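Local coordinates for protein hexokinase (Schistosoma mansoni, PDB 1BDG) that catalyses the ATP-dependent phosphorylation of glucose and other hexoses to their 6-phosphates, the first step of glycolysis, and holds glucose in this crystal, at residues 363-366 against 367-370; 14-17 against 18-21; 294-297 against 298-302; 343-347 against 348-352. One frame throughout, in Å; residues are numbered along the deposited sequence.

Contact 1. Residues 363-366 against 367-370; sequences VRYA and CEMV
Val363 to Val370 form two unbroken alpha-helical turns, in which the amides of Cys367, Glu368, Met369 and Val370 each donate to the carbonyl four residues back; Met369 N to Tyr365 O, at 2.9 Å with 163° at the hydrogen, is representative. On one side of this spiral Met369 lies over a face of the Tyr365 ring. The evidence is the position of two atoms: Met369 CG stands 4.1 Å from the centroid of the Tyr365 ring and 18° off its normal, a CH-pi contact displaced toward the rim, and Met369 SD is 4.2 Å from the same centroid. This i to i+4 Met-aromatic pair sits in helix 357-389 of the large subdomain, on the side covered by helix 5-16, where Phe9 meets the tyrosine edge-to-face. The Tyr365 ring can run along the helix toward Met369 because its CG is anti to the backbone N (chi1 -176°). Met369 then bends at chi2 and chi3, and its CE ends 3.8 Å from Tyr365 OH. Glu368 OE1 comes obliquely to the ring, 3.6 Å from Tyr365 CD1. Arg364 NH1 lies 4.0 Å from Glu368 CB, while the carboxylate's OE2 stays 4.9 Å from Arg364 NH1. The guanidinium is instead engaged by a salt bridge to Glu332 and a hydrogen bond to the carbonyl of Asp334.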
loop_
_atom_site.group_PDB
_atom_site.type_symbol
_atom_site.label_atom_id
_atom_site.label_comp_id
_atom_site.label_asym_id
_atom_site.label_seq_id
_atom_site.Cartn_x
_atom_site.Cartn_y
_atom_site.Cartn_z
ATOM N N VAL A 363 -24.102 9.262 7.138
ATOM C CA VAL A 363 -22.963 8.344 7.154
ATOM C C VAL A 363 -22.517 7.817 5.781
ATOM O O VAL A 363 -21.320 7.640 5.552
ATOM C CB VAL A 363 -23.177 7.184 8.167
ATOM C CG1 VAL A 363 -22.077 6.149 8.054
ATOM C CG2 VAL A 363 -23.165 7.726 9.575
ATOM N N ARG A 364 -23.451 7.571 4.866
ATOM C CA ARG A 364 -23.073 7.084 3.529
ATOM C C ARG A 364 -22.383 8.209 2.743
ATOM O O ARG A 364 -21.545 7.968 1.881
ATOM C CB ARG A 364 -24.298 6.574 2.751
ATOM C CG ARG A 364 -23.965 5.746 1.507
ATOM C CD ARG A 364 -24.699 6.273 0.282
ATOM N NE ARG A 364 -24.553 5.443 -0.920
ATOM C CZ ARG A 364 -23.406 5.228 -1.571
ATOM N NH1 ARG A 364 -22.266 5.774 -1.136
ATOM N NH2 ARG A 364 -23.402 4.483 -2.685
ATOM N N TYR A 365 -22.739 9.446 3.052
ATOM C CA TYR A 365 -22.137 10.588 2.388
ATOM C C TYR A 365 -20.706 10.736 2.912
ATOM O O TYR A 365 -19.775 10.995 2.149
ATOM C CB TYR A 365 -22.961 11.841 2.676
ATOM C CG TYR A 365 -22.492 13.076 1.955
ATOM C CD1 TYR A 365 -22.728 13.245 0.596
ATOM C CD2 TYR A 365 -21.834 14.093 2.647
ATOM C CE1 TYR A 365 -22.324 14.402 -0.059
ATOM C CE2 TYR A 365 -21.422 15.249 2.008
ATOM C CZ TYR A 365 -21.671 15.404 0.658
ATOM O OH TYR A 365 -21.293 16.566 0.039
ATOM N N ALA A 366 -20.524 10.541 4.213
ATOM C CA ALA A 366 -19.198 10.629 4.796
ATOM C C ALA A 366 -18.274 9.601 4.125
ATOM O O ALA A 366 -17.167 9.942 3.733
ATOM C CB ALA A 366 -19.269 10.430 6.311
ATOM N N CYS A 367 -18.756 8.369 3.943
ATOM C CA CYS A 367 -17.998 7.294 3.274
ATOM C C CYS A 367 -17.622 7.689 1.843
ATOM O O CYS A 367 -16.452 7.655 1.474
ATOM C CB CYS A 367 -18.812 5.991 3.188
ATOM S SG CYS A 367 -19.028 5.045 4.710
ATOM N N GLU A 368 -18.642 7.981 1.033
ATOM C CA GLU A 368 -18.482 8.405 -0.359
ATOM C C GLU A 368 -17.429 9.513 -0.506
ATOM O O GLU A 368 -16.589 9.459 -1.399
ATOM C CB GLU A 368 -19.831 8.908 -0.917
ATOM C CG GLU A 368 -19.726 9.570 -2.286
ATOM C CD GLU A 368 -20.947 10.416 -2.656
ATOM O OE1 GLU A 368 -21.131 11.516 -2.078
ATOM O OE2 GLU A 368 -21.708 9.997 -3.557
ATOM N N MET A 369 -17.490 10.522 0.358
ATOM C CA MET A 369 -16.545 11.627 0.311
ATOM C C MET A 369 -15.135 11.110 0.488
ATOM O O MET A 369 -14.268 11.335 -0.360
ATOM C CB MET A 369 -16.831 12.664 1.403
ATOM C CG MET A 369 -18.084 13.481 1.199
ATOM S SD MET A 369 -18.242 14.097 -0.460
ATOM C CE MET A 369 -17.575 15.721 -0.290
ATOM N N VAL A 370 -14.925 10.382 1.575
ATOM C CA VAL A 370 -13.620 9.840 1.889
ATOM C C VAL A 370 -13.085 8.897 0.832
ATOM O O VAL A 370 -11.946 9.016 0.421
ATOM C CB VAL A 370 -13.646 9.128 3.247
ATOM C CG1 VAL A 370 -12.314 8.435 3.527
ATOM C CG2 VAL A 370 -13.991 10.144 4.343
#

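Contact 2. Residues 14-17 against 18-21; sequences EILK and PFDL
A 3-10 turn carries the chain out of helix 5-16, identified by two consecutive i+3 to i bonds: Phe19 N to Leu16 O at 3.0 Å and Asp20 N to Lys17 O at 2.8 Å. Both donors stand well above the plane of the carbonyl they reach, by 48° at Leu16 O and 53° at Lys17 O, and so meet neither on a lone pair. Pro18 fits this change of winding because its nitrogen carries no hydrogen and cannot continue the alpha-helical pattern by donating to Glu14 O. Its ring CD lies against the carbonyl oxygen of Ile15 and farther, 4.0 Å, from Glu14 O. The turn is followed at once by an inverse gamma turn centred on Asp20, closed by a weak bond from Leu21 N to Phe19 O.

Among the side chains, Leu16 and Phe19 make the apolar contact. They lie across each other at a slant, with the Leu16 methyl CD2 3.9 Å from Phe19 CE1. Phe19 CG is anti to its own carbonyl carbon (chi1 -76°), which turns the ring back beside the helix, and the carbonyl oxygen of Leu16 then lies at the ring edge, near its plane. Both residues are buried between neighbouring helices: Phe266 of helix 265-272 meets Leu16, and Arg373 of helix 357-389 meets Phe19. Lys17 extends outward with Asp20 on the exposed side, where Asp20 CB rests 3.4 Å from the carbonyl oxygen Lys17 O.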
loop_
_atom_site.group_PDB
_atom_site.type_symbol
_atom_site.label_atom_id
_atom_site.label_comp_id
_atom_site.label_asym_id
_atom_site.label_seq_id
_atom_site.Cartn_x
_atom_site.Cartn_y
_atom_site.Cartn_z
ATOM N N GLU A 14 -21.478 20.996 4.164
ATOM C CA GLU A 14 -20.602 22.126 4.421
ATOM C C GLU A 14 -19.328 21.732 5.184
ATOM O O GLU A 14 -18.241 22.266 4.929
ATOM C CB GLU A 14 -21.401 23.194 5.177
ATOM C CG GLU A 14 -20.947 24.616 4.922
ATOM C CD GLU A 14 -20.928 24.970 3.444
ATOM O OE1 GLU A 14 -21.652 24.298 2.656
ATOM O OE2 GLU A 14 -20.179 25.913 3.072
ATOM N N ILE A 15 -19.464 20.782 6.098
ATOM C CA ILE A 15 -18.339 20.312 6.912
ATOM C C ILE A 15 -17.408 19.440 6.066
ATOM O O ILE A 15 -16.173 19.587 6.113
ATOM C CB ILE A 15 -18.873 19.537 8.177
ATOM C CG1 ILE A 15 -19.687 20.501 9.045
ATOM C CG2 ILE A 15 -17.729 18.890 8.975
ATOM C CD1 ILE A 15 -20.756 19.852 9.857
ATOM N N LEU A 16 -18.005 18.563 5.257
ATOM C CA LEU A 16 -17.240 17.669 4.389
ATOM C C LEU A 16 -16.821 18.293 3.062
ATOM O O LEU A 16 -16.154 17.657 2.252
ATOM C CB LEU A 16 -18.008 16.372 4.148
ATOM C CG LEU A 16 -18.275 15.599 5.434
ATOM C CD1 LEU A 16 -18.981 14.325 5.093
ATOM C CD2 LEU A 16 -16.968 15.315 6.148
ATOM N N LYS A 17 -17.138 19.566 2.873
ATOM C CA LYS A 17 -16.769 20.247 1.634
ATOM C C LYS A 17 -15.252 20.256 1.360
ATOM O O LYS A 17 -14.830 20.087 0.224
ATOM C CB LYS A 17 -17.374 21.659 1.583
ATOM C CG LYS A 17 -17.573 22.179 0.175
ATOM C CD LYS A 17 -18.496 23.373 0.103
ATOM C CE LYS A 17 -18.295 24.037 -1.252
ATOM N NZ LYS A 17 -19.150 25.221 -1.533
ATOM N N PRO A 18 -14.412 20.391 2.400
ATOM C CA PRO A 18 -12.969 20.394 2.153
ATOM C C PRO A 18 -12.444 19.114 1.533
ATOM O O PRO A 18 -11.270 19.057 1.192
ATOM C CB PRO A 18 -12.387 20.608 3.543
ATOM C CG PRO A 18 -13.376 21.499 4.152
ATOM C CD PRO A 18 -14.675 20.801 3.785
ATOM N N PHE A 19 -13.281 18.069 1.483
ATOM C CA PHE A 19 -12.912 16.783 0.865
ATOM C C PHE A 19 -13.238 16.806 -0.624
ATOM O O PHE A 19 -12.678 16.030 -1.384
ATOM C CB PHE A 19 -13.681 15.612 1.476
ATOM C CG PHE A 19 -13.202 15.195 2.817
ATOM C CD1 PHE A 19 -13.594 15.888 3.956
ATOM C CD2 PHE A 19 -12.405 14.076 2.959
ATOM C CE1 PHE A 19 -13.207 15.475 5.223
ATOM C CE2 PHE A 19 -12.005 13.647 4.238
ATOM C CZ PHE A 19 -12.412 14.354 5.372
ATOM N N ASP A 20 -14.191 17.653 -1.012
ATOM C CA ASP A 20 -14.620 17.777 -2.398
ATOM C C ASP A 20 -13.610 18.555 -3.254
ATOM O O ASP A 20 -13.817 19.727 -3.576
ATOM C CB ASP A 20 -15.996 18.440 -2.469
ATOM C CG ASP A 20 -16.545 18.491 -3.880
ATOM O OD1 ASP A 20 -16.305 17.544 -4.658
ATOM O OD2 ASP A 20 -17.221 19.477 -4.222
ATOM N N LEU A 21 -12.521 17.887 -3.632
ATOM C CA LEU A 21 -11.468 18.500 -4.441
ATOM C C LEU A 21 -11.808 18.565 -5.923
ATOM O O LEU A 21 -12.607 17.785 -6.425
ATOM C CB LEU A 21 -10.134 17.786 -4.204
ATOM C CG LEU A 21 -9.732 17.708 -2.724
ATOM C CD1 LEU A 21 -8.224 17.556 -2.608
ATOM C CD2 LEU A 21 -10.183 18.966 -1.984
#

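Contact 3. Residues 294-297 against 298-302; sequences LVRH and IIVYL
The backbone bonds joining Leu294-His297 to Ile298-Tyr301 are four i+4 to i links of helix 288-304. Val300 N to Arg296 O is 2.8 Å, and Ile299 N meets Val295 O at 2.9 Å.

Apolar contacts follow the same spacing. Val295 CG1 approaches Ile299 CD1 at 4.0 Å, and the two side chains slant across each other; the loop residues Leu308 and Leu323 also touch Ile299. Ile298 and Ile299 both place CG1 anti to the carbonyl carbon (chi1 -62° and -69°), turning it back over the carbonyl four residues earlier, so that Ile298 CG1 comes to 3.1 Å from Leu294 O and Ile299 CG1 to 3.0 Å from Val295 O. In the large subdomain, Ile298 and Leu294 pack against Phe266 of helix 265-272 and Val370 of helix 357-389.

Polar side chains supply the third kind. Arg296 and Val300 run side by side, pointing the same way, with guanidinium NH1 of Arg296 3.9 Å from Val300 CG2 in an oblique contact. The arginine bends at chi3 (62°), and its terminus finds its principal partner three residues earlier, in a salt bridge from Arg296 NH2 to Glu293; NH1 adds a weak bond to Leu317 O. His297 ND1 donates to the carbonyl of Glu293.

The four carbonyls of 294-297 are thus met by amides of 298-301, while aliphatic branches pack on other helices and loops, and the charge of the buried Arg296 is probably balanced by Glu293 rather than by anything within 298-302.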
loop_
_atom_site.group_PDB
_atom_site.type_symbol
_atom_site.label_atom_id
_atom_site.label_comp_id
_atom_site.label_asym_id
_atom_site.label_seq_id
_atom_site.Cartn_x
_atom_site.Cartn_y
_atom_site.Cartn_z
ATOM N N LEU A 294 -11.026 7.500 8.905
ATOM C CA LEU A 294 -11.432 8.852 8.536
ATOM C C LEU A 294 -12.918 9.073 8.772
ATOM O O LEU A 294 -13.311 10.113 9.305
ATOM C CB LEU A 294 -11.061 9.185 7.078
ATOM C CG LEU A 294 -9.746 9.948 6.879
ATOM C CD1 LEU A 294 -9.426 10.109 5.418
ATOM C CD2 LEU A 294 -9.829 11.294 7.559
ATOM N N VAL A 295 -13.740 8.101 8.369
ATOM C CA VAL A 295 -15.191 8.190 8.551
ATOM C C VAL A 295 -15.540 8.117 10.025
ATOM O O VAL A 295 -16.515 8.709 10.450
ATOM C CB VAL A 295 -15.943 7.080 7.831
ATOM C CG1 VAL A 295 -17.431 7.322 7.944
ATOM C CG2 VAL A 295 -15.516 7.014 6.373
ATOM N N ARG A 296 -14.751 7.390 10.806
ATOM C CA ARG A 296 -15.000 7.315 12.238
ATOM C C ARG A 296 -14.749 8.686 12.842
ATOM O O ARG A 296 -15.535 9.151 13.665
ATOM C CB ARG A 296 -14.093 6.301 12.942
ATOM C CG ARG A 296 -14.649 5.892 14.308
ATOM C CD ARG A 296 -13.757 4.956 15.056
ATOM N NE ARG A 296 -12.476 5.588 15.333
ATOM C CZ ARG A 296 -12.230 6.340 16.395
ATOM N NH1 ARG A 296 -13.183 6.547 17.298
ATOM N NH2 ARG A 296 -11.043 6.933 16.523
ATOM N N HIS A 297 -13.637 9.310 12.463
ATOM C CA HIS A 297 -13.301 10.632 12.967
ATOM C C HIS A 297 -14.362 11.646 12.604
ATOM O O HIS A 297 -14.755 12.437 13.436
ATOM C CB HIS A 297 -11.931 11.078 12.476
ATOM C CG HIS A 297 -10.814 10.600 13.343
ATOM N ND1 HIS A 297 -10.333 9.313 13.288
ATOM C CD2 HIS A 297 -10.148 11.208 14.346
ATOM C CE1 HIS A 297 -9.419 9.142 14.226
ATOM N NE2 HIS A 297 -9.288 10.283 14.884
ATOM N N ILE A 298 -14.842 11.611 11.372
ATOM C CA ILE A 298 -15.874 12.533 10.954
ATOM C C ILE A 298 -17.097 12.295 11.839
ATOM O O ILE A 298 -17.624 13.230 12.438
ATOM C CB ILE A 298 -16.239 12.318 9.468
ATOM C CG1 ILE A 298 -15.017 12.603 8.586
ATOM C CG2 ILE A 298 -17.421 13.211 9.085
ATOM C CD1 ILE A 298 -14.975 11.810 7.303
ATOM N N ILE A 299 -17.514 11.033 11.948
ATOM C CA ILE A 299 -18.661 10.649 12.772
ATOM C C ILE A 299 -18.509 11.200 14.179
ATOM O O ILE A 299 -19.261 12.097 14.565
ATOM C CB ILE A 299 -18.864 9.114 12.810
ATOM C CG1 ILE A 299 -19.315 8.624 11.431
ATOM C CG2 ILE A 299 -19.936 8.741 13.834
ATOM C CD1 ILE A 299 -19.457 7.121 11.345
ATOM N N VAL A 300 -17.548 10.686 14.939
ATOM C CA VAL A 300 -17.311 11.186 16.299
ATOM C C VAL A 300 -17.420 12.740 16.376
ATOM O O VAL A 300 -18.010 13.282 17.323
ATOM C CB VAL A 300 -15.950 10.679 16.836
ATOM C CG1 VAL A 300 -15.527 11.450 18.071
ATOM C CG2 VAL A 300 -16.052 9.199 17.156
ATOM N N TYR A 301 -16.923 13.441 15.356
ATOM C CA TYR A 301 -17.018 14.896 15.312
ATOM C C TYR A 301 -18.482 15.308 15.161
ATOM O O TYR A 301 -18.975 16.186 15.877
ATOM C CB TYR A 301 -16.233 15.463 14.128
ATOM C CG TYR A 301 -16.523 16.925 13.884
ATOM C CD1 TYR A 301 -16.199 17.889 14.839
ATOM C CD2 TYR A 301 -17.158 17.351 12.709
ATOM C CE1 TYR A 301 -16.497 19.241 14.635
ATOM C CE2 TYR A 301 -17.466 18.707 12.499
ATOM C CZ TYR A 301 -17.128 19.639 13.469
ATOM O OH TYR A 301 -17.414 20.966 13.278
ATOM N N LEU A 302 -19.160 14.696 14.190
ATOM C CA LEU A 302 -20.566 14.967 13.903
ATOM C C LEU A 302 -21.441 14.690 15.114
ATOM O O LEU A 302 -22.479 15.323 15.282
ATOM C CB LEU A 302 -21.047 14.088 12.749
ATOM C CG LEU A 302 -20.672 14.485 11.329
ATOM C CD1 LEU A 302 -20.950 13.328 10.361
ATOM C CD2 LEU A 302 -21.432 15.757 10.950
#

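Contact 4. Residues 343-347 against 348-352; sequences HYMLT and DDLHV
Tyr344 O accepts two hydrogens, from Asp348 N at 2.7 Å and from Thr347 OG1 at 3.2 Å, both arriving from the same face of its carbonyl plane. Thr347 OG1 can turn back to this oxygen because it sits between its own backbone N and carbonyl carbon (chi1 71°). One residue on, the winding widens: Leu350 N reaches Met345 O at 2.9 Å and 174°, five residues back, and the alpha-type bond from Asp349 N to the same oxygen is weak. This pi-type turn near the C-terminal end of helix 340-349, in the large subdomain, precedes His351, whose positive phi takes the chain out of helical geometry. Val352 N then returns to Leu346 O at 2.6 Å, spanning six residues.

Tyr344 is flanked by both aspartates in different ways. Asp348 lays its CB over one face of the ring, 3.6 Å from the centroid of Tyr344, as a CH-pi contact, its carboxylate inclined 25° to the ring. The Asp349 carboxylate is almost perpendicular to that ring and comes obliquely toward CE1. Apolar packing lies on other sides of the turn: Met345 CE touches Leu350 CD1 at 4.2 Å, and Leu346 CB faces Val352 CG2 at 4.0 Å. Tyr327, which probably contributes to the ATP site as in related hexokinases, meets Met345, Asp349 and Leu350, while Asp359 and Asn360 of helix 357-389 press on Leu346.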
loop_
_atom_site.group_PDB
_atom_site.type_symbol
_atom_site.label_atom_id
_atom_site.label_comp_id
_atom_site.label_asym_id
_atom_site.label_seq_id
_atom_site.Cartn_x
_atom_site.Cartn_y
_atom_site.Cartn_z
ATOM N N HIS A 343 -27.252 1.271 6.869
ATOM C CA HIS A 343 -28.097 0.957 8.014
ATOM C C HIS A 343 -27.608 -0.269 8.787
ATOM O O HIS A 343 -27.362 -0.203 9.994
ATOM C CB HIS A 343 -29.535 0.737 7.552
ATOM C CG HIS A 343 -30.504 0.553 8.671
ATOM N ND1 HIS A 343 -30.981 1.605 9.425
ATOM C CD2 HIS A 343 -31.079 -0.562 9.173
ATOM C CE1 HIS A 343 -31.806 1.142 10.347
ATOM N NE2 HIS A 343 -31.881 -0.171 10.215
ATOM N N TYR A 344 -27.460 -1.382 8.089
ATOM C CA TYR A 344 -26.991 -2.597 8.722
ATOM C C TYR A 344 -25.656 -2.356 9.416
ATOM O O TYR A 344 -25.412 -2.903 10.486
ATOM C CB TYR A 344 -26.863 -3.728 7.689
ATOM C CG TYR A 344 -25.969 -4.891 8.118
ATOM C CD1 TYR A 344 -24.578 -4.832 7.947
ATOM C CD2 TYR A 344 -26.510 -6.050 8.678
ATOM C CE1 TYR A 344 -23.754 -5.890 8.322
ATOM C CE2 TYR A 344 -25.687 -7.120 9.058
ATOM C CZ TYR A 344 -24.312 -7.028 8.876
ATOM O OH TYR A 344 -23.495 -8.072 9.258
ATOM N N MET A 345 -24.802 -1.529 8.820
ATOM C CA MET A 345 -23.484 -1.270 9.392
ATOM C C MET A 345 -23.560 -0.619 10.750
ATOM O O MET A 345 -22.969 -1.107 11.713
ATOM C CB MET A 345 -22.637 -0.401 8.467
ATOM C CG MET A 345 -21.257 -0.084 9.023
ATOM S SD MET A 345 -20.356 0.984 7.903
ATOM C CE MET A 345 -20.574 2.558 8.681
ATOM N N LEU A 346 -24.298 0.479 10.821
ATOM C CA LEU A 346 -24.447 1.216 12.062
ATOM C C LEU A 346 -24.948 0.320 13.198
ATOM O O LEU A 346 -24.329 0.267 14.265
ATOM C CB LEU A 346 -25.397 2.400 11.869
ATOM C CG LEU A 346 -25.110 3.478 10.815
ATOM C CD1 LEU A 346 -25.888 4.751 11.167
ATOM C CD2 LEU A 346 -23.609 3.771 10.753
ATOM N N THR A 347 -26.010 -0.436 12.931
ATOM C CA THR A 347 -26.636 -1.312 13.922
ATOM C C THR A 347 -25.933 -2.647 14.202
ATOM O O THR A 347 -25.790 -3.078 15.357
ATOM C CB THR A 347 -28.042 -1.653 13.486
ATOM O OG1 THR A 347 -27.965 -2.541 12.364
ATOM C CG2 THR A 347 -28.778 -0.408 13.064
ATOM N N ASP A 348 -25.540 -3.323 13.135
ATOM C CA ASP A 348 -24.882 -4.605 13.245
ATOM C C ASP A 348 -23.371 -4.650 13.468
ATOM O O ASP A 348 -22.889 -5.403 14.338
ATOM C CB ASP A 348 -25.249 -5.454 12.049
ATOM C CG ASP A 348 -26.399 -6.344 12.335
ATOM O OD1 ASP A 348 -26.179 -7.266 13.145
ATOM O OD2 ASP A 348 -27.505 -6.114 11.775
ATOM N N ASP A 349 -22.610 -3.931 12.646
ATOM C CA ASP A 349 -21.169 -3.953 12.813
ATOM C C ASP A 349 -20.779 -3.041 13.975
ATOM O O ASP A 349 -20.124 -3.492 14.913
ATOM C CB ASP A 349 -20.444 -3.584 11.508
ATOM C CG ASP A 349 -20.640 -4.630 10.401
ATOM O OD1 ASP A 349 -20.660 -5.850 10.701
ATOM O OD2 ASP A 349 -20.783 -4.230 9.223
ATOM N N LEU A 350 -21.290 -1.810 13.984
ATOM C CA LEU A 350 -20.971 -0.854 15.056
ATOM C C LEU A 350 -21.930 -0.885 16.258
ATOM O O LEU A 350 -21.733 -0.159 17.244
ATOM C CB LEU A 350 -20.902 0.569 14.504
ATOM C CG LEU A 350 -19.931 0.783 13.342
ATOM C CD1 LEU A 350 -19.998 2.224 12.852
ATOM C CD2 LEU A 350 -18.514 0.414 13.766
ATOM N N HIS A 351 -22.966 -1.714 16.177
ATOM C CA HIS A 351 -23.940 -1.820 17.259
ATOM C C HIS A 351 -24.541 -0.467 17.727
ATOM O O HIS A 351 -24.944 -0.353 18.898
ATOM C CB HIS A 351 -23.332 -2.530 18.474
ATOM C CG HIS A 351 -22.665 -3.834 18.158
ATOM N ND1 HIS A 351 -22.501 -4.308 16.872
ATOM C CD2 HIS A 351 -22.096 -4.758 18.972
ATOM C CE1 HIS A 351 -21.855 -5.465 16.906
ATOM N NE2 HIS A 351 -21.602 -5.760 18.169
ATOM N N VAL A 352 -24.555 0.568 16.888
ATOM C CA VAL A 352 -25.156 1.828 17.320
ATOM C C VAL A 352 -26.567 1.480 17.820
ATOM O O VAL A 352 -27.339 0.856 17.094
ATOM C CB VAL A 352 -25.303 2.832 16.163
ATOM C CG1 VAL A 352 -25.865 4.150 16.684
ATOM C CG2 VAL A 352 -23.971 3.077 15.492
#

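How the contacts relate
From the N terminus the order is contact 2, contact 3, contact 4, contact 1; all are local turns in series, so none nests within or crosses another and none closes a long loop. In space, helix 357-389 is met by the C-terminal end of helix 5-16 and by helices 288-304 and 340-349. Contact 1 meets contact 2 where Leu16 CD1 lies 3.8 Å from Tyr365 CD2, contact 3 where Val370 CG2 lies 3.5 Å from Ile298 CD1, and contact 4 where Val363 CG1 lies 3.9 Å from Met345 CE. Contacts 2 and 3 also touch, Ile15 CG2 against Tyr301 CE2. Contact 4 touches neither, its nearest atoms being about 5 Å from contact 3 and about 12 Å from contact 2.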